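Long-range contacts in putative decarboxylase involved in desferrioxamine biosynthesis (Erwinia amylovora, PDB 5O5C), which probably decarboxylates lysine with the help of pyridoxal 5'-phosphate, as a group II decarboxylase of the desferrioxamine siderophore pathway: residues K57-E66 with V461-I469; R208-I219 with Y230-Y238. One frame throughout, in Å; residues are numbered along the deposited sequence.

How the contacts relate
The two contacts sit in different parts of the subunit, their centres about 33 Å apart and their nearest atoms about 16 Å apart, so neither touches the other. Along the chain contact 2 is nested within the long loop that contact 1 closes: 57-66 and 461-469 bring together regions near the two chain ends, whereas 208-219 and 230-238 are neighbours in sequence at one margin of the seven-stranded sheet. Contact 2 carries His216 and Ser218 of the cofactor pocket; contact 1 lies away from the annotated sites. Both reach the second subunit, which also supplies Thr380 to the pyridoxal phosphate that rests against His216.

Contact 1 of 2, residues K57-E66 with V461-I469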
loop_
_atom_site.group_PDB
_atom_site.type_symbol
_atom_site.label_atom_id
_atom_site.label_comp_id
_atom_site.label_asym_id
_atom_site.label_seq_id
_atom_site.Cartn_x
_atom_site.Cartn_y
_atom_site.Cartn_z
ATOM N N LYS B 57 27.329 10.897 -8.227
ATOM C CA LYS B 57 26.339 11.430 -9.128
ATOM C C LYS B 57 25.060 10.653 -8.913
ATOM O O LYS B 57 25.106 9.567 -8.383
ATOM C CB LYS B 57 26.817 11.425 -10.607
ATOM C CG LYS B 57 27.539 10.185 -11.082
ATOM C CD LYS B 57 27.852 10.264 -12.569
ATOM C CE LYS B 57 28.069 8.895 -13.159
ATOM N NZ LYS B 57 28.033 8.983 -14.630
ATOM N N PRO B 58 23.926 11.261 -9.248
ATOM C CA PRO B 58 22.618 10.714 -8.934
ATOM C C PRO B 58 22.228 9.483 -9.705
ATOM O O PRO B 58 21.394 8.745 -9.235
ATOM C CB PRO B 58 21.655 11.882 -9.207
ATOM C CG PRO B 58 22.388 12.810 -10.093
ATOM C CD PRO B 58 23.837 12.634 -9.784
ATOM N N PHE B 59 22.826 9.247 -10.863
ATOM C CA PHE B 59 22.520 8.061 -11.661
ATOM C C PHE B 59 23.774 7.657 -12.481
ATOM O O PHE B 59 24.731 8.427 -12.592
ATOM C CB PHE B 59 21.329 8.422 -12.539
ATOM C CG PHE B 59 20.804 7.312 -13.372
ATOM C CD1 PHE B 59 20.484 6.072 -12.821
ATOM C CD2 PHE B 59 20.564 7.523 -14.713
ATOM C CE1 PHE B 59 19.998 5.051 -13.640
ATOM C CE2 PHE B 59 20.084 6.510 -15.526
ATOM C CZ PHE B 59 19.778 5.280 -14.971
ATOM N N SER B 60 23.776 6.450 -13.035
ATOM C CA SER B 60 24.880 5.973 -13.853
ATOM C C SER B 60 24.702 6.231 -15.345
ATOM O O SER B 60 25.632 6.123 -16.070
ATOM C CB SER B 60 25.002 4.492 -13.606
ATOM O OG SER B 60 23.765 3.853 -13.947
ATOM N N GLY B 61 23.478 6.518 -15.795
ATOM C CA GLY B 61 23.154 6.598 -17.213
ATOM C C GLY B 61 22.737 5.309 -17.897
ATOM O O GLY B 61 22.245 5.343 -19.011
ATOM N N ILE B 62 22.924 4.165 -17.255
ATOM C CA ILE B 62 22.676 2.893 -17.922
ATOM C C ILE B 62 21.227 2.869 -18.471
ATOM O O ILE B 62 20.307 3.508 -17.914
ATOM C CB ILE B 62 23.073 1.690 -17.012
ATOM C CG1 ILE B 62 24.555 1.786 -16.556
ATOM C CG2 ILE B 62 22.827 0.337 -17.662
ATOM C CD1 ILE B 62 25.658 2.046 -17.592
ATOM N N LEU B 63 21.041 2.207 -19.612
ATOM C CA LEU B 63 19.703 2.058 -20.226
ATOM C C LEU B 63 19.029 0.739 -19.761
ATOM O O LEU B 63 19.721 -0.196 -19.438
ATOM C CB LEU B 63 19.777 2.112 -21.736
ATOM C CG LEU B 63 20.161 3.452 -22.394
ATOM C CD1 LEU B 63 20.474 3.228 -23.867
ATOM C CD2 LEU B 63 19.130 4.543 -22.258
ATOM N N PRO B 64 17.680 0.676 -19.724
ATOM C CA PRO B 64 16.964 -0.545 -19.307
ATOM C C PRO B 64 17.411 -1.816 -20.045
ATOM O O PRO B 64 17.652 -2.851 -19.414
ATOM C CB PRO B 64 15.492 -0.224 -19.587
ATOM C CG PRO B 64 15.402 1.261 -19.689
ATOM C CD PRO B 64 16.781 1.829 -19.879
ATOM N N HIS B 65 17.546 -1.735 -21.359
ATOM C CA HIS B 65 18.094 -2.866 -22.115
ATOM C C HIS B 65 19.527 -3.219 -21.676
ATOM O O HIS B 65 19.808 -4.385 -21.533
ATOM C CB HIS B 65 17.900 -2.759 -23.649
ATOM C CG HIS B 65 18.683 -1.679 -24.309
ATOM N ND1 HIS B 65 20.037 -1.785 -24.563
ATOM C CD2 HIS B 65 18.292 -0.488 -24.826
ATOM C CE1 HIS B 65 20.455 -0.687 -25.166
ATOM N NE2 HIS B 65 19.418 0.118 -25.334
ATOM N N GLU B 66 20.388 -2.242 -21.369
ATOM C CA GLU B 66 21.756 -2.581 -20.915
ATOM C C GLU B 66 21.686 -3.348 -19.582
ATOM O O GLU B 66 22.330 -4.378 -19.423
ATOM C CB GLU B 66 22.653 -1.351 -20.804
ATOM C CG GLU B 66 22.960 -0.656 -22.138
ATOM C CD GLU B 66 23.485 0.792 -22.005
ATOM O OE1 GLU B 66 23.477 1.387 -20.926
ATOM O OE2 GLU B 66 23.905 1.371 -23.019
ATOM N N VAL B 461 20.800 14.362 -20.462
ATOM C CA VAL B 461 21.189 14.632 -19.065
ATOM C C VAL B 461 21.144 13.312 -18.281
ATOM O O VAL B 461 22.074 12.993 -17.529
ATOM C CB VAL B 461 20.292 15.707 -18.400
ATOM C CG1 VAL B 461 20.523 15.758 -16.890
ATOM C CG2 VAL B 461 20.574 17.072 -18.978
ATOM N N PHE B 462 20.088 12.527 -18.527
ATOM C CA PHE B 462 19.919 11.226 -17.904
ATOM C C PHE B 462 21.032 10.248 -18.236
ATOM O O PHE B 462 21.628 9.726 -17.340
ATOM C CB PHE B 462 18.559 10.615 -18.244
ATOM C CG PHE B 462 18.054 9.622 -17.234
ATOM C CD1 PHE B 462 18.129 9.881 -15.859
ATOM C CD2 PHE B 462 17.417 8.450 -17.660
ATOM C CE1 PHE B 462 17.605 8.991 -14.923
ATOM C CE2 PHE B 462 16.920 7.535 -16.716
ATOM C CZ PHE B 462 17.020 7.817 -15.351
ATOM N N ARG B 463 21.368 10.114 -19.514
ATOM C CA ARG B 463 22.428 9.219 -19.991
ATOM C C ARG B 463 23.797 9.608 -19.392
ATOM O O ARG B 463 24.542 8.748 -18.930
ATOM C CB ARG B 463 22.441 9.243 -21.525
ATOM C CG ARG B 463 23.421 8.327 -22.229
ATOM C CD ARG B 463 23.086 6.885 -21.913
ATOM N NE ARG B 463 23.844 5.933 -22.695
ATOM C CZ ARG B 463 24.013 4.646 -22.377
ATOM N NH1 ARG B 463 23.479 4.116 -21.280
ATOM N NH2 ARG B 463 24.706 3.875 -23.189
ATOM N N SER B 464 24.076 10.914 -19.326
ATOM C CA SER B 464 25.277 11.395 -18.692
ATOM C C SER B 464 25.312 11.103 -17.212
ATOM O O SER B 464 26.359 11.200 -16.634
ATOM C CB SER B 464 25.445 12.905 -18.847
ATOM O OG SER B 464 24.800 13.640 -17.766
ATOM N N GLY B 465 24.152 10.885 -16.590
ATOM C CA GLY B 465 24.057 10.680 -15.164
ATOM C C GLY B 465 24.391 11.864 -14.283
ATOM O O GLY B 465 24.236 11.769 -13.065
ATOM N N ASN B 466 24.829 12.998 -14.873
ATOM C CA ASN B 466 25.444 14.022 -14.075
ATOM C C ASN B 466 24.364 14.804 -13.339
ATOM O O ASN B 466 24.643 15.495 -12.403
ATOM C CB ASN B 466 26.420 14.899 -14.861
ATOM C CG ASN B 466 27.696 14.147 -15.326
ATOM O OD1 ASN B 466 28.466 13.559 -14.548
ATOM N ND2 ASN B 466 27.936 14.217 -16.604
ATOM N N ALA B 467 23.116 14.647 -13.754
ATOM C CA ALA B 467 21.980 15.111 -13.003
ATOM C C ALA B 467 20.713 14.392 -13.459
ATOM O O ALA B 467 20.690 13.742 -14.502
ATOM C CB ALA B 467 21.831 16.599 -13.187
ATOM N N VAL B 468 19.659 14.503 -12.679
ATOM C CA VAL B 468 18.368 13.963 -13.127
ATOM C C VAL B 468 17.350 15.075 -13.147
ATOM O O VAL B 468 17.061 15.661 -12.145
ATOM C CB VAL B 468 17.873 12.780 -12.267
ATOM C CG1 VAL B 468 16.659 12.101 -12.918
ATOM C CG2 VAL B 468 18.979 11.764 -12.039
ATOM N N ILE B 469 16.787 15.250 -14.312
ATOM C CA ILE B 469 15.799 16.233 -14.713
ATOM C C ILE B 469 14.495 15.476 -15.018
ATOM O O ILE B 469 14.522 14.269 -15.303
ATOM C CB ILE B 469 16.372 16.962 -15.972
ATOM C CG1 ILE B 469 15.518 18.081 -16.490
ATOM C CG2 ILE B 469 16.577 16.022 -17.156
ATOM C CD1 ILE B 469 16.165 18.775 -17.688
#
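Phe59 and Phe462 form an offset stack, with ring centroids 4.2 Å apart and planes only 16° from parallel. Phe59 meets the face of Phe462 through its CD2-CE2 side, CE2 lying above the rim of that ring. Each ring leaves its backbone with CG anti to N (chi1 -176° in Phe59, -155° in Phe462), and from there the two rings meet face to face. Beside the stack, Val468 CG2 touches Pro58 CB at 3.9 Å.

The polar grip lies farther along. Arg463, bent at chi2, meets Glu66 end-on: NH2 reaches the syn lone pair of OE2 at 2.6 Å, while NH1 bonds OE1 at 2.8 Å. NH1 also donates to Gly61 O at 2.9 Å, from well above the carbonyl plane. Leu63 lies over one face of the guanidinium, and its backbone N bonds Glu66 OE1 at 2.9 Å, helping to fix the carboxylate.

Close backbone approach accompanies these contacts: CA-H...O contacts run from Gly61 CA to Arg463 O at 3.1 Å and from Gly465 CA to Phe59 O at 3.5 Å, and neither glycine has a side chain to keep the backbones apart. Ser464 OG accepts from Asn466 N in an ST turn. Thus the C-terminal end of helix 448-464, followed by Gly465 with its positive phi, is joined by a bidentate salt bridge to the start of helix 64-68, linking the N-terminal region to the C-terminal part of this type I fold decarboxylase.

Contact 2 of 2, residues R208-I219 with Y230-Y238; sequences RVFTSKLSHFSI and YDAVIPVDY. With PLP (pyridoxal-5'-phosphate), chain H.
Ile234 lies alongside Phe210, both side chains pointing the same way from adjacent strands, with CD1 3.7 Å from Phe210 CE2. Val236 CG2 touches Phe210 CB, at the edge side of the ring. Helix 246-258 covers this face of the sheet through Leu249 and Val253, while Val209 and Val233 turn to the opposite face, where Met223 of helix 218-225 touches both.

Outside this centre are two aromatic contacts. Phe217 directs its edge at the face of Tyr230, with centroids 5.3 Å apart and planes at 62°; Tyr230 also meets the ring of His197 of the second subunit. Leu214 CD1 makes a CH-pi contact over the Tyr238 ring, 4.1 Å from its centroid.

The backbones are joined in parallel register, Val209 with Val233 and Phe210 with Ile234. Val209 N donates to Ala232 O and its own O accepts from Ile234 N, each at 2.7 Å; the run continues through Thr211 to Lys213 N, which bonds Val236 O at 3.1 Å. At one margin Asp231 O stands over a face of the Arg208 guanidinium, whose NH1 bonds Ala205 O.

The polar edge toward the cofactor begins beyond the turn from Ser212 to Ser215. His216, with CG anti to N (chi1 -172°), lays its ring over the pyridoxal phosphate, PLP C5 standing 3.4 Å above the imidazole centre. His216 ND1 shares a hydrogen bond of 2.7 Å with Ser218 OG, which Asn174 also holds; together these bonds would restrain the rotation of the imidazole.

Strand 207-212, helix 218-225 and strand 233-236 compose a beta-alpha-beta unit at the sheet margin, and the loop from its first strand to the helix carries the histidine whose ring face lies against the cofactor, as in other group II decarboxylases.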
loop_
_atom_site.group_PDB
_atom_site.type_symbol
_atom_site.label_atom_id
_atom_site.label_comp_id
_atom_site.label_asym_id
_atom_site.label_seq_id
_atom_site.Cartn_x
_atom_site.Cartn_y
_atom_site.Cartn_z
ATOM N N ARG B 208 -21.085 14.580 -12.009
ATOM C CA ARG B 208 -19.881 15.174 -12.546
ATOM C C ARG B 208 -18.989 15.671 -11.445
ATOM O O ARG B 208 -19.455 16.265 -10.498
ATOM C CB ARG B 208 -20.215 16.294 -13.545
ATOM C CG ARG B 208 -20.807 15.766 -14.858
ATOM C CD ARG B 208 -19.805 14.952 -15.684
ATOM N NE ARG B 208 -20.339 14.443 -16.952
ATOM C CZ ARG B 208 -21.026 13.305 -17.112
ATOM N NH1 ARG B 208 -21.333 12.509 -16.085
ATOM N NH2 ARG B 208 -21.436 12.963 -18.319
ATOM N N VAL B 209 -17.697 15.438 -11.627
ATOM C CA VAL B 209 -16.624 15.947 -10.750
ATOM C C VAL B 209 -15.780 16.958 -11.502
ATOM O O VAL B 209 -15.467 16.770 -12.657
ATOM C CB VAL B 209 -15.725 14.811 -10.247
ATOM C CG1 VAL B 209 -14.497 15.324 -9.504
ATOM C CG2 VAL B 209 -16.562 13.849 -9.384
ATOM N N PHE B 210 -15.390 18.025 -10.827
ATOM C CA PHE B 210 -14.624 19.088 -11.465
ATOM C C PHE B 210 -13.211 19.077 -10.915
ATOM O O PHE B 210 -13.008 19.047 -9.697
ATOM C CB PHE B 210 -15.268 20.453 -11.233
ATOM C CG PHE B 210 -16.675 20.529 -11.693
ATOM C CD1 PHE B 210 -17.699 20.145 -10.852
ATOM C CD2 PHE B 210 -16.989 20.968 -12.970
ATOM C CE1 PHE B 210 -19.007 20.179 -11.272
ATOM C CE2 PHE B 210 -18.307 21.023 -13.390
ATOM C CZ PHE B 210 -19.322 20.632 -12.534
ATOM N N THR B 211 -12.243 19.131 -11.821
ATOM C CA THR B 211 -10.840 19.275 -11.449
ATOM C C THR B 211 -10.118 20.131 -12.432
ATOM O O THR B 211 -10.536 20.260 -13.579
ATOM C CB THR B 211 -10.043 17.952 -11.461
ATOM O OG1 THR B 211 -10.190 17.283 -12.711
ATOM C CG2 THR B 211 -10.467 17.085 -10.421
ATOM N N SER B 212 -8.995 20.672 -11.987
ATOM C CA SER B 212 -8.093 21.411 -12.867
ATOM C C SER B 212 -7.487 20.462 -13.913
ATOM O O SER B 212 -7.174 19.308 -13.624
ATOM C CB SER B 212 -6.974 22.072 -12.035
ATOM O OG SER B 212 -6.166 22.927 -12.816
ATOM N N LYS B 213 -7.336 20.942 -15.137
ATOM C CA LYS B 213 -6.538 20.239 -16.153
ATOM C C LYS B 213 -5.122 19.869 -15.666
ATOM O O LYS B 213 -4.547 18.951 -16.189
ATOM C CB LYS B 213 -6.406 21.107 -17.419
ATOM C CG LYS B 213 -7.678 21.266 -18.209
ATOM C CD LYS B 213 -7.565 22.372 -19.267
ATOM C CE LYS B 213 -8.753 22.281 -20.222
ATOM N NZ LYS B 213 -8.689 23.234 -21.356
ATOM N N LEU B 214 -4.578 20.571 -14.659
ATOM C CA LEU B 214 -3.299 20.222 -14.041
ATOM C C LEU B 214 -3.362 19.374 -12.783
ATOM O O LEU B 214 -2.343 19.289 -12.045
ATOM C CB LEU B 214 -2.500 21.499 -13.753
ATOM C CG LEU B 214 -2.303 22.466 -14.908
ATOM C CD1 LEU B 214 -1.601 23.721 -14.435
ATOM C CD2 LEU B 214 -1.467 21.862 -16.007
ATOM N N SER B 215 -4.541 18.801 -12.512
ATOM C CA SER B 215 -4.804 17.803 -11.470
ATOM C C SER B 215 -4.023 16.577 -11.722
ATOM O O SER B 215 -3.738 16.247 -12.859
ATOM C CB SER B 215 -6.261 17.302 -11.501
ATOM O OG SER B 215 -7.148 18.359 -11.341
ATOM N N HIS B 216 -3.763 15.832 -10.657
ATOM C CA HIS B 216 -3.071 14.553 -10.814
ATOM C C HIS B 216 -4.026 13.520 -11.492
ATOM O O HIS B 216 -5.214 13.532 -11.234
ATOM C CB HIS B 216 -2.604 14.076 -9.454
ATOM C CG HIS B 216 -1.720 12.864 -9.530
ATOM N ND1 HIS B 216 -2.212 11.582 -9.428
ATOM C CD2 HIS B 216 -0.386 12.746 -9.712
ATOM C CE1 HIS B 216 -1.218 10.715 -9.597
ATOM N NE2 HIS B 216 -0.097 11.403 -9.733
ATOM N N PHE B 217 -3.499 12.623 -12.328
ATOM C CA PHE B 217 -4.310 11.658 -13.081
ATOM C C PHE B 217 -5.024 10.586 -12.233
ATOM O O PHE B 217 -5.996 10.010 -12.693
ATOM C CB PHE B 217 -3.522 10.964 -14.202
ATOM C CG PHE B 217 -4.416 10.412 -15.325
ATOM C CD1 PHE B 217 -5.236 11.261 -16.069
ATOM C CD2 PHE B 217 -4.450 9.038 -15.631
ATOM C CE1 PHE B 217 -6.055 10.761 -17.090
ATOM C CE2 PHE B 217 -5.266 8.540 -16.647
ATOM C CZ PHE B 217 -6.065 9.407 -17.379
ATOM N N SER B 218 -4.573 10.377 -10.997
ATOM C CA SER B 218 -5.312 9.538 -9.994
ATOM C C SER B 218 -6.816 9.834 -9.820
ATOM O O SER B 218 -7.618 8.869 -9.635
ATOM C CB SER B 218 -4.585 9.480 -8.639
ATOM O OG SER B 218 -4.356 10.722 -8.039
ATOM N N ILE B 219 -7.211 11.110 -9.976
ATOM C CA ILE B 219 -8.628 11.514 -9.981
ATOM C C ILE B 219 -9.460 10.796 -11.053
ATOM O O ILE B 219 -10.408 10.110 -10.717
ATOM C CB ILE B 219 -8.834 13.047 -10.073
ATOM C CG1 ILE B 219 -8.131 13.805 -8.919
ATOM C CG2 ILE B 219 -10.320 13.394 -10.106
ATOM C CD1 ILE B 219 -8.352 13.243 -7.529
ATOM N N TYR B 230 -13.756 8.231 -16.936
ATOM C CA TYR B 230 -13.105 9.555 -17.098
ATOM C C TYR B 230 -14.116 10.645 -17.530
ATOM O O TYR B 230 -13.931 11.826 -17.196
ATOM C CB TYR B 230 -11.957 9.545 -18.108
ATOM C CG TYR B 230 -10.850 8.513 -17.947
ATOM C CD1 TYR B 230 -10.500 7.973 -16.698
ATOM C CD2 TYR B 230 -10.111 8.132 -19.045
ATOM C CE1 TYR B 230 -9.491 7.033 -16.577
ATOM C CE2 TYR B 230 -9.089 7.216 -18.948
ATOM C CZ TYR B 230 -8.782 6.658 -17.720
ATOM O OH TYR B 230 -7.770 5.738 -17.709
ATOM N N ASP B 231 -15.178 10.254 -18.245
ATOM C CA ASP B 231 -16.243 11.176 -18.664
ATOM C C ASP B 231 -16.940 11.884 -17.490
ATOM O O ASP B 231 -17.579 12.903 -17.679
ATOM C CB ASP B 231 -17.354 10.456 -19.420
ATOM C CG ASP B 231 -16.967 10.002 -20.782
ATOM O OD1 ASP B 231 -15.928 10.426 -21.362
ATOM O OD2 ASP B 231 -17.759 9.164 -21.274
ATOM N N ALA B 232 -16.838 11.351 -16.278
ATOM C CA ALA B 232 -17.514 11.985 -15.163
ATOM C C ALA B 232 -16.723 13.174 -14.629
ATOM O O ALA B 232 -17.173 13.845 -13.711
ATOM C CB ALA B 232 -17.805 10.981 -14.061
ATOM N N VAL B 233 -15.533 13.393 -15.168
ATOM C CA VAL B 233 -14.596 14.365 -14.682
ATOM C C VAL B 233 -14.634 15.457 -15.715
ATOM O O VAL B 233 -14.401 15.173 -16.889
ATOM C CB VAL B 233 -13.178 13.765 -14.588
ATOM C CG1 VAL B 233 -12.133 14.855 -14.349
ATOM C CG2 VAL B 233 -13.127 12.687 -13.492
ATOM N N ILE B 234 -14.957 16.671 -15.291
ATOM C CA ILE B 234 -14.918 17.873 -16.135
ATOM C C ILE B 234 -13.621 18.676 -15.808
ATOM O O ILE B 234 -13.472 19.208 -14.694
ATOM C CB ILE B 234 -16.198 18.734 -15.977
ATOM C CG1 ILE B 234 -17.437 17.911 -16.395
ATOM C CG2 ILE B 234 -16.140 19.940 -16.880
ATOM C CD1 ILE B 234 -18.773 18.501 -15.999
ATOM N N PRO B 235 -12.662 18.703 -16.752
ATOM C CA PRO B 235 -11.435 19.487 -16.579
ATOM C C PRO B 235 -11.711 20.980 -16.703
ATOM O O PRO B 235 -12.377 21.396 -17.642
ATOM C CB PRO B 235 -10.507 19.005 -17.720
ATOM C CG PRO B 235 -11.141 17.767 -18.248
ATOM C CD PRO B 235 -12.592 17.814 -17.920
ATOM N N VAL B 236 -11.181 21.753 -15.763
ATOM C CA VAL B 236 -11.405 23.163 -15.643
ATOM C C VAL B 236 -10.108 23.903 -15.956
ATOM O O VAL B 236 -9.028 23.557 -15.441
ATOM C CB VAL B 236 -11.842 23.489 -14.195
ATOM C CG1 VAL B 236 -12.119 24.975 -14.019
ATOM C CG2 VAL B 236 -13.053 22.620 -13.805
ATOM N N ASP B 237 -10.223 24.952 -16.768
ATOM C CA ASP B 237 -9.054 25.679 -17.260
ATOM C C ASP B 237 -8.306 26.244 -16.080
ATOM O O ASP B 237 -8.852 26.410 -15.002
ATOM C CB ASP B 237 -9.484 26.808 -18.222
ATOM C CG ASP B 237 -8.346 27.347 -19.060
ATOM O OD1 ASP B 237 -7.222 26.787 -19.042
ATOM O OD2 ASP B 237 -8.579 28.343 -19.773
ATOM N N TYR B 238 -7.036 26.483 -16.277
ATOM C CA TYR B 238 -6.199 27.121 -15.270
ATOM C C TYR B 238 -5.870 28.577 -15.628
ATOM O O TYR B 238 -5.977 28.977 -16.787
ATOM C CB TYR B 238 -4.930 26.322 -15.043
ATOM C CG TYR B 238 -4.209 25.938 -16.302
ATOM C CD1 TYR B 238 -4.557 24.787 -16.976
ATOM C CD2 TYR B 238 -3.193 26.736 -16.843
ATOM C CE1 TYR B 238 -3.918 24.419 -18.115
ATOM C CE2 TYR B 238 -2.552 26.367 -18.006
ATOM C CZ TYR B 238 -2.941 25.197 -18.637
ATOM O OH TYR B 238 -2.341 24.731 -19.778
HETATM N N1 PLP H . -1.818 13.930 -5.932
HETATM C C2 PLP H . -0.817 14.778 -6.244
HETATM C C2A PLP H . -1.027 16.261 -6.187
HETATM C C3 PLP H . 0.490 14.220 -6.623
HETATM O O3 PLP H . 1.549 15.031 -6.952
HETATM C C4 PLP H . 0.592 12.741 -6.621
HETATM C C4A PLP H . 1.831 12.059 -7.054
HETATM C C5 PLP H . -0.573 11.928 -6.264
HETATM C C6 PLP H . -1.746 12.588 -5.957
HETATM C C5A PLP H . -0.472 10.420 -6.278
HETATM O O4P PLP H . 0.354 10.123 -5.140
HETATM P P PLP H . 1.002 8.694 -4.758
HETATM O O1P PLP H . 2.099 8.502 -5.756
HETATM O O2P PLP H . 1.576 8.915 -3.381
HETATM O O3P PLP H . -0.024 7.617 -4.809
#